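Local coordinates for glycoside hydrolase family protein (Novosphingobium sp. PP1Y, PDB 6Q2F) that probably hydrolyses terminal alpha-L-rhamnose from glycosides and carries a bound sodium ion, at residues A213-D218 with Q436-L441; V758-D763 with V877-T882; N1100-D1105 with M1118-A1123. All coordinates share one frame; numbering follows the deposited sequence.

Interaction 1: A213-D218 with Q436-L441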
ATOM      1  N   ALA A 213      27.372  25.259  19.342  1.00 44.38           N
ATOM      2  CA  ALA A 213      28.819  25.308  19.260  1.00 43.47           C
ATOM      3  C   ALA A 213      29.374  24.131  20.038  1.00 43.04           C
ATOM      4  O   ALA A 213      28.799  23.700  21.040  1.00 45.56           O
ATOM      5  CB  ALA A 213      29.387  26.621  19.803  1.00 46.26           C
ATOM      6  N   PHE A 214      30.499  23.610  19.564  1.00 39.44           N
ATOM      7  CA  PHE A 214      31.120  22.467  20.207  1.00 47.80           C
ATOM      8  C   PHE A 214      32.582  22.434  19.809  1.00 51.13           C
ATOM      9  O   PHE A 214      32.929  22.854  18.699  1.00 49.26           O
ATOM     10  CB  PHE A 214      30.416  21.161  19.824  1.00 45.40           C
ATOM     11  CG  PHE A 214      30.189  20.995  18.344  1.00 47.11           C
ATOM     12  CD1 PHE A 214      31.146  20.386  17.552  1.00 46.65           C
ATOM     13  CD2 PHE A 214      29.022  21.447  17.750  1.00 40.79           C
ATOM     14  CE1 PHE A 214      30.948  20.222  16.184  1.00 49.91           C
ATOM     15  CE2 PHE A 214      28.816  21.286  16.383  1.00 46.16           C
ATOM     16  CZ  PHE A 214      29.786  20.671  15.602  1.00 48.44           C
ATOM     17  N   PRO A 215      33.458  21.974  20.695  1.00 48.87           N
ATOM     18  CA  PRO A 215      34.879  21.893  20.356  1.00 52.94           C
ATOM     19  C   PRO A 215      35.131  20.782  19.356  1.00 50.82           C
ATOM     20  O   PRO A 215      34.412  19.782  19.298  1.00 50.46           O
ATOM     21  CB  PRO A 215      35.556  21.593  21.699  1.00 59.58           C
ATOM     22  CG  PRO A 215      34.509  21.896  22.748  1.00 59.38           C
ATOM     23  CD  PRO A 215      33.200  21.610  22.093  1.00 46.97           C
ATOM     24  N   VAL A 216      36.177  20.968  18.565  1.00 48.95           N
ATOM     25  CA  VAL A 216      36.486  20.048  17.479  1.00 54.96           C
ATOM     26  C   VAL A 216      38.002  20.088  17.326  1.00 63.29           C
ATOM     27  O   VAL A 216      38.620  21.125  17.615  1.00 66.69           O
ATOM     28  CB  VAL A 216      35.724  20.442  16.199  1.00 55.08           C
ATOM     29  CG1 VAL A 216      34.223  20.325  16.382  1.00 55.11           C
ATOM     30  CG2 VAL A 216      36.124  21.824  15.706  1.00 53.41           C
ATOM     31  N   PRO A 217      38.651  18.991  16.943  1.00 63.23           N
ATOM     32  CA  PRO A 217      40.114  19.004  16.848  1.00 62.74           C
ATOM     33  C   PRO A 217      40.588  19.673  15.567  1.00 71.26           C
ATOM     34  O   PRO A 217      39.992  19.513  14.497  1.00 72.55           O
ATOM     35  CB  PRO A 217      40.474  17.515  16.861  1.00 60.29           C
ATOM     36  CG  PRO A 217      39.296  16.866  16.221  1.00 61.16           C
ATOM     37  CD  PRO A 217      38.094  17.655  16.671  1.00 59.87           C
ATOM     38  N   ASP A 218      41.665  20.451  15.691  1.00 72.84           N
ATOM     39  CA  ASP A 218      42.359  20.956  14.514  1.00 73.42           C
ATOM     40  C   ASP A 218      42.720  19.788  13.613  1.00 74.84           C
ATOM     41  O   ASP A 218      43.303  18.799  14.062  1.00 74.56           O
ATOM     42  CB  ASP A 218      43.620  21.725  14.921  1.00 76.47           C
ATOM     43  CG  ASP A 218      43.308  23.043  15.602  1.00 81.64           C
ATOM     44  OD1 ASP A 218      42.362  23.728  15.166  1.00 80.92           O
ATOM     45  OD2 ASP A 218      44.013  23.397  16.572  1.00 87.34           O
ATOM     46  N   GLN A 436      42.702  22.396  19.168  1.00 78.11           N
ATOM     47  CA  GLN A 436      41.260  22.223  19.330  1.00 77.88           C
ATOM     48  C   GLN A 436      40.602  23.574  19.090  1.00 77.91           C
ATOM     49  O   GLN A 436      40.862  24.526  19.835  1.00 80.66           O
ATOM     50  CB  GLN A 436      40.940  21.705  20.731  1.00 76.84           C
ATOM     51  CG  GLN A 436      39.970  20.547  20.799  1.00 79.13           C
ATOM     52  CD  GLN A 436      39.912  19.930  22.188  1.00 74.06           C
ATOM     53  OE1 GLN A 436      40.936  19.524  22.738  1.00 76.93           O
ATOM     54  NE2 GLN A 436      38.712  19.862  22.762  1.00 70.58           N
ATOM     55  N   HIS A 437      39.759  23.674  18.065  1.00 72.67           N
ATOM     56  CA  HIS A 437      39.037  24.912  17.798  1.00 62.58           C
ATOM     57  C   HIS A 437      37.534  24.705  17.942  1.00 61.34           C
ATOM     58  O   HIS A 437      37.047  23.592  18.172  1.00 56.33           O
ATOM     59  CB  HIS A 437      39.384  25.471  16.411  1.00 59.71           C
ATOM     60  CG  HIS A 437      38.902  24.636  15.266  1.00 62.53           C
ATOM     61  ND1 HIS A 437      39.618  23.566  14.772  1.00 66.68           N
ATOM     62  CD2 HIS A 437      37.798  24.742  14.486  1.00 58.27           C
ATOM     63  CE1 HIS A 437      38.965  23.035  13.753  1.00 63.57           C
ATOM     64  NE2 HIS A 437      37.859  23.732  13.557  1.00 59.95           N
ATOM     65  N   TRP A 438      36.799  25.810  17.829  1.00 58.01           N
ATOM     66  CA  TRP A 438      35.350  25.799  17.951  1.00 52.87           C
ATOM     67  C   TRP A 438      34.688  25.620  16.592  1.00 56.56           C
ATOM     68  O   TRP A 438      35.153  26.150  15.578  1.00 58.07           O
ATOM     69  CB  TRP A 438      34.842  27.091  18.596  1.00 59.63           C
ATOM     70  CG  TRP A 438      34.975  27.120  20.085  1.00 60.24           C
ATOM     71  CD1 TRP A 438      35.915  27.796  20.818  1.00 56.80           C
ATOM     72  CD2 TRP A 438      34.142  26.439  21.031  1.00 53.08           C
ATOM     73  NE1 TRP A 438      35.713  27.575  22.163  1.00 53.81           N
ATOM     74  CE2 TRP A 438      34.634  26.742  22.318  1.00 56.83           C
ATOM     75  CE3 TRP A 438      33.030  25.602  20.916  1.00 54.31           C
ATOM     76  CZ2 TRP A 438      34.047  26.239  23.475  1.00 57.27           C
ATOM     77  CZ3 TRP A 438      32.451  25.100  22.069  1.00 58.23           C
ATOM     78  CH2 TRP A 438      32.959  25.423  23.330  1.00 59.97           C
ATOM     79  N   ARG A 439      33.555  24.961  16.609  1.00 48.33           N
ATOM     80  CA  ARG A 439      32.752  24.817  15.441  1.00 52.41           C
ATOM     81  C   ARG A 439      31.399  25.331  15.825  1.00 51.92           C
ATOM     82  O   ARG A 439      30.851  24.932  16.799  1.00 51.77           O
ATOM     83  CB  ARG A 439      32.663  23.383  15.048  1.00 58.72           C
ATOM     84  CG  ARG A 439      32.222  23.162  13.639  1.00 63.36           C
ATOM     85  CD  ARG A 439      32.903  21.918  13.193  1.00 67.04           C
ATOM     86  NE  ARG A 439      32.191  21.250  12.152  1.00 73.56           N
ATOM     87  CZ  ARG A 439      32.411  19.993  11.817  1.00 85.24           C
ATOM     88  NH1 ARG A 439      33.325  19.277  12.449  1.00 81.12           N
ATOM     89  NH2 ARG A 439      31.720  19.455  10.828  1.00 91.82           N
ATOM     90  N   VAL A 440      30.880  26.230  15.022  1.00 55.10           N
ATOM     91  CA  VAL A 440      29.596  26.801  15.274  1.00 49.55           C
ATOM     92  C   VAL A 440      28.670  26.389  14.158  1.00 47.00           C
ATOM     93  O   VAL A 440      28.921  26.628  13.012  1.00 43.88           O
ATOM     94  CB  VAL A 440      29.666  28.310  15.361  1.00 46.52           C
ATOM     95  CG1 VAL A 440      28.332  28.884  15.749  1.00 41.18           C
ATOM     96  CG2 VAL A 440      30.725  28.708  16.349  1.00 42.83           C
ATOM     97  N   LEU A 441      27.581  25.775  14.557  1.00 42.06           N
ATOM     98  CA  LEU A 441      26.596  25.276  13.655  1.00 46.41           C
ATOM     99  C   LEU A 441      25.329  26.078  13.732  1.00 43.94           C
ATOM    100  O   LEU A 441      24.736  26.193  14.769  1.00 40.56           O
ATOM    101  CB  LEU A 441      26.325  23.845  14.055  1.00 42.39           C
ATOM    102  CG  LEU A 441      25.570  22.903  13.174  1.00 47.49           C
ATOM    103  CD1 LEU A 441      25.942  23.153  11.751  1.00 54.31           C
ATOM    104  CD2 LEU A 441      25.948  21.504  13.544  1.00 48.62           C
TER
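Residues 213-217 and 436-441 pair as neighbouring antiparallel strands, the inner two of a four-stranded antiparallel sheet, joined by two pairs of backbone hydrogen bonds. Phe214 and Arg439 exchange N-H and C=O in both directions, and so do Val216 and His437. The short strand axes make 138° between their directions, so the ladder is strongly twisted. Proline suits Pro215 and Pro217, since both sit in non-hydrogen-bonded pairs, where no N-H is needed across to strand 436-447.

One face carries Ala213, Pro215 and Trp438. The indole lies beside the Pro215 ring, whose CG sits over the six-membered ring in a CH-pi contact, 4.2 Å from its centroid, while Ala213 CB comes within 3.9 Å of Trp438 CE3; the small methyl lets the broad ring lie close to this strand. Trp438 NE1 is hydrogen-bonded to Pro430 O.

On the other face Arg439 lies alongside Phe214, its CB over the phenyl face. With CG opposite the backbone N (chi1 -162°), the arginine chain runs past the phenyl ring, with Arg439 CG 4.0 Å from Phe214 CZ, and its charged end reaches a salt bridge with Glu157 on strand 151-160, the next strand of the sheet. Val216 touches both Arg439 and His437: CG1 packs on Arg439 CB at 3.7 Å, and CG2 lies over the imidazole, 3.5 Å from the ring centroid. Just beyond the strand, Asp218 turns its carboxylate nearly parallel to that imidazole, and His437 ND1 donates to Asp218 OD1 over 2.8 Å, meeting the oxygen on its anti side, though 34° out of the carboxylate plane.

Interaction 2: V758-D763 with V877-T882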
ATOM      1  N   VAL A 758       0.911 -21.096   8.580  1.00 34.90           N
ATOM      2  CA  VAL A 758       0.079 -21.441   7.432  1.00 38.97           C
ATOM      3  C   VAL A 758      -1.277 -21.988   7.868  1.00 32.66           C
ATOM      4  O   VAL A 758      -2.318 -21.569   7.363  1.00 31.75           O
ATOM      5  CB  VAL A 758       0.804 -22.442   6.506  1.00 40.12           C
ATOM      6  CG1 VAL A 758      -0.140 -22.924   5.409  1.00 32.99           C
ATOM      7  CG2 VAL A 758       2.043 -21.790   5.898  1.00 38.73           C
ATOM      8  N   ARG A 759      -1.276 -22.924   8.812  1.00 30.19           N
ATOM      9  CA  ARG A 759      -2.484 -23.587   9.287  1.00 34.12           C
ATOM     10  C   ARG A 759      -3.158 -22.825  10.416  1.00 34.74           C
ATOM     11  O   ARG A 759      -4.202 -23.266  10.912  1.00 31.49           O
ATOM     12  CB  ARG A 759      -2.135 -25.020   9.718  1.00 31.16           C
ATOM     13  CG  ARG A 759      -1.408 -25.805   8.604  1.00 35.79           C
ATOM     14  CD  ARG A 759      -1.027 -27.228   9.047  1.00 39.80           C
ATOM     15  NE  ARG A 759      -0.256 -27.227  10.283  1.00 38.37           N
ATOM     16  CZ  ARG A 759      -0.188 -28.250  11.129  1.00 46.04           C
ATOM     17  NH1 ARG A 759      -0.856 -29.369  10.878  1.00 43.23           N
ATOM     18  NH2 ARG A 759       0.543 -28.149  12.232  1.00 50.25           N
ATOM     19  N   TYR A 760      -2.593 -21.680  10.796  1.00 27.42           N
ATOM     20  CA  TYR A 760      -3.150 -20.764  11.773  1.00 31.96           C
ATOM     21  C   TYR A 760      -3.178 -19.363  11.171  1.00 30.46           C
ATOM     22  O   TYR A 760      -2.283 -18.993  10.407  1.00 27.18           O
ATOM     23  CB  TYR A 760      -2.294 -20.725  13.062  1.00 27.50           C
ATOM     24  CG  TYR A 760      -1.975 -22.073  13.679  1.00 25.91           C
ATOM     25  CD1 TYR A 760      -1.027 -22.908  13.111  1.00 29.44           C
ATOM     26  CD2 TYR A 760      -2.588 -22.480  14.863  1.00 23.95           C
ATOM     27  CE1 TYR A 760      -0.717 -24.140  13.683  1.00 28.28           C
ATOM     28  CE2 TYR A 760      -2.285 -23.688  15.445  1.00 24.41           C
ATOM     29  CZ  TYR A 760      -1.355 -24.516  14.844  1.00 28.16           C
ATOM     30  OH  TYR A 760      -1.063 -25.734  15.423  1.00 34.13           O
ATOM     31  N   ALA A 761      -4.189 -18.577  11.520  1.00 29.10           N
ATOM     32  CA  ALA A 761      -4.226 -17.206  11.033  1.00 28.68           C
ATOM     33  C   ALA A 761      -3.384 -16.301  11.929  1.00 34.32           C
ATOM     34  O   ALA A 761      -3.074 -16.633  13.076  1.00 30.45           O
ATOM     35  CB  ALA A 761      -5.661 -16.680  10.965  1.00 23.19           C
ATOM     36  N   TYR A 762      -3.007 -15.145  11.387  1.00 28.19           N
ATOM     37  CA  TYR A 762      -2.169 -14.223  12.131  1.00 27.34           C
ATOM     38  C   TYR A 762      -2.508 -12.785  11.773  1.00 29.09           C
ATOM     39  O   TYR A 762      -3.057 -12.494  10.703  1.00 27.85           O
ATOM     40  CB  TYR A 762      -0.675 -14.470  11.884  1.00 27.91           C
ATOM     41  CG  TYR A 762      -0.192 -14.187  10.477  1.00 36.58           C
ATOM     42  CD1 TYR A 762      -0.390 -15.112   9.448  1.00 35.49           C
ATOM     43  CD2 TYR A 762       0.511 -13.023  10.187  1.00 30.02           C
ATOM     44  CE1 TYR A 762       0.068 -14.863   8.154  1.00 29.16           C
ATOM     45  CE2 TYR A 762       0.972 -12.769   8.913  1.00 29.70           C
ATOM     46  CZ  TYR A 762       0.745 -13.684   7.894  1.00 36.94           C
ATOM     47  OH  TYR A 762       1.223 -13.425   6.628  1.00 36.19           O
ATOM     48  N   ASP A 763      -2.205 -11.905  12.726  1.00 28.79           N
ATOM     49  CA  ASP A 763      -2.208 -10.460  12.569  1.00 28.98           C
ATOM     50  C   ASP A 763      -0.797  -9.951  12.826  1.00 30.96           C
ATOM     51  O   ASP A 763      -0.056 -10.521  13.640  1.00 26.68           O
ATOM     52  CB  ASP A 763      -3.149  -9.777  13.581  1.00 25.62           C
ATOM     53  CG  ASP A 763      -4.617 -10.033  13.308  1.00 28.96           C
ATOM     54  OD1 ASP A 763      -4.981 -10.163  12.124  1.00 32.28           O
ATOM     55  OD2 ASP A 763      -5.402 -10.083  14.294  1.00 26.21           O
ATOM     56  N   VAL A 877      -1.760 -26.333  20.753  1.00 40.32           N
ATOM     57  CA  VAL A 877      -2.746 -25.557  20.010  1.00 39.71           C
ATOM     58  C   VAL A 877      -2.941 -26.225  18.657  1.00 35.77           C
ATOM     59  O   VAL A 877      -2.044 -26.198  17.808  1.00 34.36           O
ATOM     60  CB  VAL A 877      -2.325 -24.091  19.858  1.00 33.65           C
ATOM     61  CG1 VAL A 877      -3.362 -23.333  19.046  1.00 26.29           C
ATOM     62  CG2 VAL A 877      -2.185 -23.457  21.228  1.00 34.14           C
ATOM     63  N   ALA A 878      -4.118 -26.813  18.452  1.00 31.56           N
ATOM     64  CA  ALA A 878      -4.400 -27.528  17.215  1.00 36.69           C
ATOM     65  C   ALA A 878      -4.488 -26.555  16.033  1.00 38.10           C
ATOM     66  O   ALA A 878      -4.897 -25.405  16.194  1.00 43.14           O
ATOM     67  CB  ALA A 878      -5.710 -28.313  17.335  1.00 29.70           C
ATOM     68  N   PRO A 879      -4.110 -27.005  14.837  1.00 35.72           N
ATOM     69  CA  PRO A 879      -4.287 -26.174  13.635  1.00 30.52           C
ATOM     70  C   PRO A 879      -5.723 -25.702  13.483  1.00 30.86           C
ATOM     71  O   PRO A 879      -6.670 -26.444  13.745  1.00 34.02           O
ATOM     72  CB  PRO A 879      -3.907 -27.115  12.488  1.00 34.84           C
ATOM     73  CG  PRO A 879      -3.174 -28.257  13.114  1.00 43.29           C
ATOM     74  CD  PRO A 879      -3.632 -28.365  14.532  1.00 32.65           C
ATOM     75  N   ASP A 880      -5.881 -24.452  13.042  1.00 30.28           N
ATOM     76  CA  ASP A 880      -7.221 -23.939  12.792  1.00 27.97           C
ATOM     77  C   ASP A 880      -7.790 -24.510  11.504  1.00 31.16           C
ATOM     78  O   ASP A 880      -8.937 -24.986  11.474  1.00 32.32           O
ATOM     79  CB  ASP A 880      -7.196 -22.412  12.737  1.00 38.48           C
ATOM     80  CG  ASP A 880      -8.576 -21.802  12.876  1.00 40.71           C
ATOM     81  OD1 ASP A 880      -9.511 -22.550  13.234  1.00 33.25           O
ATOM     82  OD2 ASP A 880      -8.719 -20.572  12.639  1.00 37.35           O
ATOM     83  N   PHE A 881      -7.018 -24.452  10.417  1.00 31.06           N
ATOM     84  CA  PHE A 881      -7.458 -25.002   9.142  1.00 33.72           C
ATOM     85  C   PHE A 881      -6.297 -25.728   8.495  1.00 33.07           C
ATOM     86  O   PHE A 881      -5.194 -25.189   8.389  1.00 32.57           O
ATOM     87  CB  PHE A 881      -7.987 -23.928   8.178  1.00 35.88           C
ATOM     88  CG  PHE A 881      -8.244 -24.453   6.778  1.00 30.83           C
ATOM     89  CD1 PHE A 881      -9.323 -25.276   6.517  1.00 31.15           C
ATOM     90  CD2 PHE A 881      -7.380 -24.153   5.746  1.00 29.18           C
ATOM     91  CE1 PHE A 881      -9.545 -25.785   5.244  1.00 31.00           C
ATOM     92  CE2 PHE A 881      -7.596 -24.646   4.473  1.00 27.31           C
ATOM     93  CZ  PHE A 881      -8.680 -25.463   4.220  1.00 27.12           C
ATOM     94  N   THR A 882      -6.555 -26.950   8.055  1.00 28.78           N
ATOM     95  CA  THR A 882      -5.589 -27.697   7.270  1.00 29.84           C
ATOM     96  C   THR A 882      -6.361 -28.661   6.385  1.00 35.22           C
ATOM     97  O   THR A 882      -7.584 -28.776   6.486  1.00 40.43           O
ATOM     98  CB  THR A 882      -4.587 -28.442   8.149  1.00 39.72           C
ATOM     99  OG1 THR A 882      -3.503 -28.894   7.328  1.00 50.55           O
ATOM    100  CG2 THR A 882      -5.262 -29.642   8.797  1.00 30.84           C
TER
HETATM  101  O   HOH W   1      -1.538 -30.420   8.462  1.00 55.14           O
HETATM  102  O   HOH W   2      -6.188 -19.272  13.378  1.00 27.97           O
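Tyr760 and Arg759 each turn a flat group against Pro879. Over one face of the tyrosine ring sits Pro879 CA, 4.0 Å from the ring centroid in a CH-pi contact; at the ring edge, in its plane, lies Val877 O, which takes a 2.6 Å hydrogen bond from Tyr760 OH. Val877 CG1 touches CE2 of the same ring. The guanidinium of Arg759 has Pro879 CG over one face, 3.4 Å from NH1, with Thr882 OG1 near its edge. A proline suits this place because its compact ring offers CH groups to both neighbours and has no N-H to satisfy beside the phenol.

The arginine chain bends at chi3 (-54°), folding the charged end back over the proline; its NE forms a salt bridge with Glu869 of helix 868-874, and a water bridges Arg759 NH1 and Thr882 OG1. These segments lead into strands of two different sheets: 762-765 belongs to a mixed sheet, 881-884 to an antiparallel one, and the contact joins them just before strand 762-765 and at the start of strand 881-884. Two backbone bonds converge on one oxygen: Arg759 O receives Phe881 N at 3.1 Å in a nearly straight bond (171°) and Asp880 N in a weak one. Replacing Tyr760 by a phenylalanine would probably leave Val877 O without its hydroxyl partner and the ring less firmly fixed against Pro879. Asp880, whose OD1 is hydrogen-bonded to Tyr905 OH and OD2 to His896 ND1, also takes a hydrogen bond at OD2 from a second water, which accepts from Ala761 N at 2.8 Å.

Interaction 3: N1100-D1105 with M1118-A1123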
ATOM      1  N   ASN A1100     -12.925  -6.466 -28.733  1.00 42.90           N
ATOM      2  CA  ASN A1100     -13.033  -6.890 -30.122  1.00 41.31           C
ATOM      3  C   ASN A1100     -13.528  -5.751 -31.006  1.00 40.46           C
ATOM      4  O   ASN A1100     -13.044  -5.578 -32.125  1.00 47.07           O
ATOM      5  CB  ASN A1100     -13.959  -8.109 -30.229  1.00 40.37           C
ATOM      6  CG  ASN A1100     -13.319  -9.398 -29.708  1.00 48.84           C
ATOM      7  OD1 ASN A1100     -12.164  -9.406 -29.279  1.00 42.36           O
ATOM      8  ND2 ASN A1100     -14.076 -10.496 -29.750  1.00 39.65           N
ATOM      9  N   ARG A1101     -14.502  -4.972 -30.528  1.00 34.36           N
ATOM     10  CA  ARG A1101     -14.970  -3.816 -31.295  1.00 39.72           C
ATOM     11  C   ARG A1101     -13.905  -2.731 -31.382  1.00 42.05           C
ATOM     12  O   ARG A1101     -13.889  -1.957 -32.344  1.00 39.65           O
ATOM     13  CB  ARG A1101     -16.243  -3.243 -30.667  1.00 37.78           C
ATOM     14  CG  ARG A1101     -16.935  -2.201 -31.529  1.00 40.47           C
ATOM     15  CD  ARG A1101     -17.329  -2.820 -32.891  1.00 40.84           C
ATOM     16  NE  ARG A1101     -16.422  -2.445 -33.968  1.00 34.75           N
ATOM     17  CZ  ARG A1101     -16.614  -2.741 -35.253  1.00 42.42           C
ATOM     18  NH1 ARG A1101     -17.687  -3.415 -35.628  1.00 41.83           N
ATOM     19  NH2 ARG A1101     -15.737  -2.350 -36.167  1.00 36.88           N
ATOM     20  N   LEU A1102     -13.038  -2.642 -30.372  1.00 38.43           N
ATOM     21  CA  LEU A1102     -11.900  -1.736 -30.449  1.00 32.06           C
ATOM     22  C   LEU A1102     -10.934  -2.195 -31.529  1.00 39.61           C
ATOM     23  O   LEU A1102     -10.492  -1.399 -32.362  1.00 48.70           O
ATOM     24  CB  LEU A1102     -11.193  -1.660 -29.092  1.00 31.01           C
ATOM     25  CG  LEU A1102     -11.871  -0.898 -27.951  1.00 35.19           C
ATOM     26  CD1 LEU A1102     -11.174  -1.205 -26.634  1.00 28.97           C
ATOM     27  CD2 LEU A1102     -11.817   0.609 -28.235  1.00 37.26           C
ATOM     28  N   ILE A1103     -10.588  -3.484 -31.523  1.00 44.93           N
ATOM     29  CA  ILE A1103      -9.758  -4.018 -32.596  1.00 45.86           C
ATOM     30  C   ILE A1103     -10.448  -3.839 -33.941  1.00 44.47           C
ATOM     31  O   ILE A1103      -9.832  -3.398 -34.917  1.00 48.40           O
ATOM     32  CB  ILE A1103      -9.421  -5.487 -32.312  1.00 42.81           C
ATOM     33  CG1 ILE A1103      -8.604  -5.565 -31.020  1.00 40.23           C
ATOM     34  CG2 ILE A1103      -8.695  -6.085 -33.513  1.00 39.88           C
ATOM     35  CD1 ILE A1103      -8.482  -6.963 -30.466  1.00 46.56           C
ATOM     36  N   GLY A1104     -11.746  -4.138 -34.002  1.00 44.70           N
ATOM     37  CA  GLY A1104     -12.473  -3.998 -35.253  1.00 43.20           C
ATOM     38  C   GLY A1104     -12.411  -2.595 -35.817  1.00 46.96           C
ATOM     39  O   GLY A1104     -12.455  -2.408 -37.033  1.00 45.61           O
ATOM     40  N   ASP A1105     -12.283  -1.588 -34.948  1.00 50.91           N
ATOM     41  CA  ASP A1105     -12.245  -0.203 -35.405  1.00 50.06           C
ATOM     42  C   ASP A1105     -10.893   0.190 -35.971  1.00 51.69           C
ATOM     43  O   ASP A1105     -10.790   1.237 -36.620  1.00 56.13           O
ATOM     44  CB  ASP A1105     -12.626   0.745 -34.273  1.00 50.88           C
ATOM     45  CG  ASP A1105     -14.124   0.925 -34.152  1.00 48.97           C
ATOM     46  OD1 ASP A1105     -14.869   0.203 -34.842  1.00 52.64           O
ATOM     47  OD2 ASP A1105     -14.553   1.782 -33.354  1.00 55.59           O
HETATM   48  N   MSE A1118      -6.932   7.760 -26.134  1.00 58.47           N
HETATM   49  CA  MSE A1118      -5.705   7.362 -26.816  1.00 62.35           C
HETATM   50  C   MSE A1118      -5.957   6.006 -27.481  1.00 57.08           C
HETATM   51  O   MSE A1118      -6.952   5.343 -27.184  1.00 45.30           O
HETATM   52  CB  MSE A1118      -4.515   7.304 -25.840  1.00 84.98           C
HETATM   53  CG  MSE A1118      -4.011   8.661 -25.319  1.00106.04           C
HETATM   54 SE   MSE A1118      -3.523  10.012 -26.660  1.00127.50          SE
HETATM   55  CE  MSE A1118      -2.135   9.076 -27.652  1.00128.14           C
ATOM     56  N   PRO A1119      -5.100   5.593 -28.411  1.00 63.29           N
ATOM     57  CA  PRO A1119      -5.334   4.305 -29.074  1.00 62.34           C
ATOM     58  C   PRO A1119      -5.119   3.148 -28.110  1.00 54.45           C
ATOM     59  O   PRO A1119      -4.335   3.230 -27.162  1.00 56.91           O
ATOM     60  CB  PRO A1119      -4.318   4.293 -30.224  1.00 64.98           C
ATOM     61  CG  PRO A1119      -3.271   5.283 -29.820  1.00 69.56           C
ATOM     62  CD  PRO A1119      -3.975   6.331 -29.013  1.00 64.64           C
ATOM     63  N   THR A1120      -5.862   2.070 -28.342  1.00 47.96           N
ATOM     64  CA  THR A1120      -5.874   0.937 -27.427  1.00 45.32           C
ATOM     65  C   THR A1120      -5.253  -0.311 -28.032  1.00 50.01           C
ATOM     66  O   THR A1120      -4.363  -0.914 -27.428  1.00 61.23           O
ATOM     67  CB  THR A1120      -7.315   0.636 -26.971  1.00 39.87           C
ATOM     68  OG1 THR A1120      -8.102   0.252 -28.103  1.00 44.03           O
ATOM     69  CG2 THR A1120      -7.956   1.865 -26.315  1.00 35.22           C
ATOM     70  N   TYR A1121      -5.690  -0.717 -29.217  1.00 45.25           N
ATOM     71  CA  TYR A1121      -5.186  -1.934 -29.829  1.00 42.66           C
ATOM     72  C   TYR A1121      -4.752  -1.676 -31.258  1.00 49.60           C
ATOM     73  O   TYR A1121      -5.300  -0.816 -31.947  1.00 54.57           O
ATOM     74  CB  TYR A1121      -6.239  -3.053 -29.803  1.00 43.25           C
ATOM     75  CG  TYR A1121      -6.569  -3.481 -28.403  1.00 40.53           C
ATOM     76  CD1 TYR A1121      -5.824  -4.458 -27.768  1.00 38.71           C
ATOM     77  CD2 TYR A1121      -7.607  -2.881 -27.699  1.00 38.07           C
ATOM     78  CE1 TYR A1121      -6.111  -4.840 -26.474  1.00 43.75           C
ATOM     79  CE2 TYR A1121      -7.900  -3.254 -26.409  1.00 40.79           C
ATOM     80  CZ  TYR A1121      -7.148  -4.236 -25.800  1.00 42.48           C
ATOM     81  OH  TYR A1121      -7.433  -4.614 -24.508  1.00 37.35           O
ATOM     82  N   ARG A1122      -3.751  -2.435 -31.684  1.00 55.95           N
ATOM     83  CA  ARG A1122      -3.372  -2.498 -33.085  1.00 54.08           C
ATOM     84  C   ARG A1122      -4.330  -3.413 -33.835  1.00 57.11           C
ATOM     85  O   ARG A1122      -4.957  -4.298 -33.251  1.00 58.93           O
ATOM     86  CB  ARG A1122      -1.940  -3.014 -33.230  1.00 53.27           C
ATOM     87  CG  ARG A1122      -0.933  -2.335 -32.328  1.00 63.22           C
ATOM     88  CD  ARG A1122       0.142  -3.322 -31.880  1.00 69.54           C
ATOM     89  NE  ARG A1122       0.594  -4.155 -32.992  1.00 78.04           N
ATOM     90  CZ  ARG A1122       1.462  -3.756 -33.918  1.00 87.05           C
ATOM     91  NH1 ARG A1122       1.981  -2.534 -33.863  1.00 92.51           N
ATOM     92  NH2 ARG A1122       1.816  -4.579 -34.899  1.00 87.32           N
ATOM     93  N   ALA A1123      -4.443  -3.193 -35.144  1.00 52.41           N
ATOM     94  CA  ALA A1123      -5.266  -4.076 -35.958  1.00 53.39           C
ATOM     95  C   ALA A1123      -4.775  -5.516 -35.900  1.00 55.10           C
ATOM     96  O   ALA A1123      -5.552  -6.431 -36.179  1.00 51.36           O
ATOM     97  CB  ALA A1123      -5.300  -3.573 -37.406  1.00 57.65           C
TER
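Leu1102 and Ile1103 of helix 1099-1105 pack against Thr1120 and Tyr1121 of the loop between strands 1115-1116 and 1131-1140, a helix-to-loop contact within the region related to the galactose-binding domain of family 2 glycosyl hydrolases. Leu1102 CD1 meets the edge of the Tyr1121 ring at CE2, 3.9 Å away. Both its methyls face the threonine oxygen from one side, CD1 and CD2 each 3.7 Å from Thr1120 OG1. Ile1103 crosses the base of the tyrosine obliquely, CG1 lying 3.7 Å from Tyr1121 CB, because chi1 of -63° sets CG1 opposite the carbonyl carbon. Its other branch, CG2, lies near the backbone oxygens of Arg1122 and Ala1123. Branched aliphatic residues suit this helix face, packing on the tyrosine's hydrocarbon and the loop's oxygens by van der Waals contact alone.

The polar end of the tyrosine reaches beyond the loop: Tyr1121 OH is hydrogen-bonded to Pro652 O, and the side chain touches Ala654, in the alpha-L-rhamnosidase part of the chain. Behind the helix face, Asp1105 OD2 accepts from Thr1114 N, tying the helix to the loop that follows, and weak hydrogen bonds support a salt bridge one turn apart, Arg1101 NH2 lying 3.0 Å from Asp1105 OD1.

In the fold
The three contacts follow one another along the chain without overlap, and none touches another. Interactions 1 and 2 both lie in the alpha-L-rhamnosidase part of the chain, yet their centres are about 60 Å apart and they share no sheet: the first is within one antiparallel sheet, the second between two others. Interaction 3 belongs to the galactose-binding-like region, with its centre about 48 Å from that of interaction 2 and about 70 Å from that of interaction 1, across the centre of the chain. Such spacing fits a large multidomain enzyme. Through Pro652, interaction 3 also reaches back to the rhamnosidase part, so that the galactose-binding-like region is tied to it there.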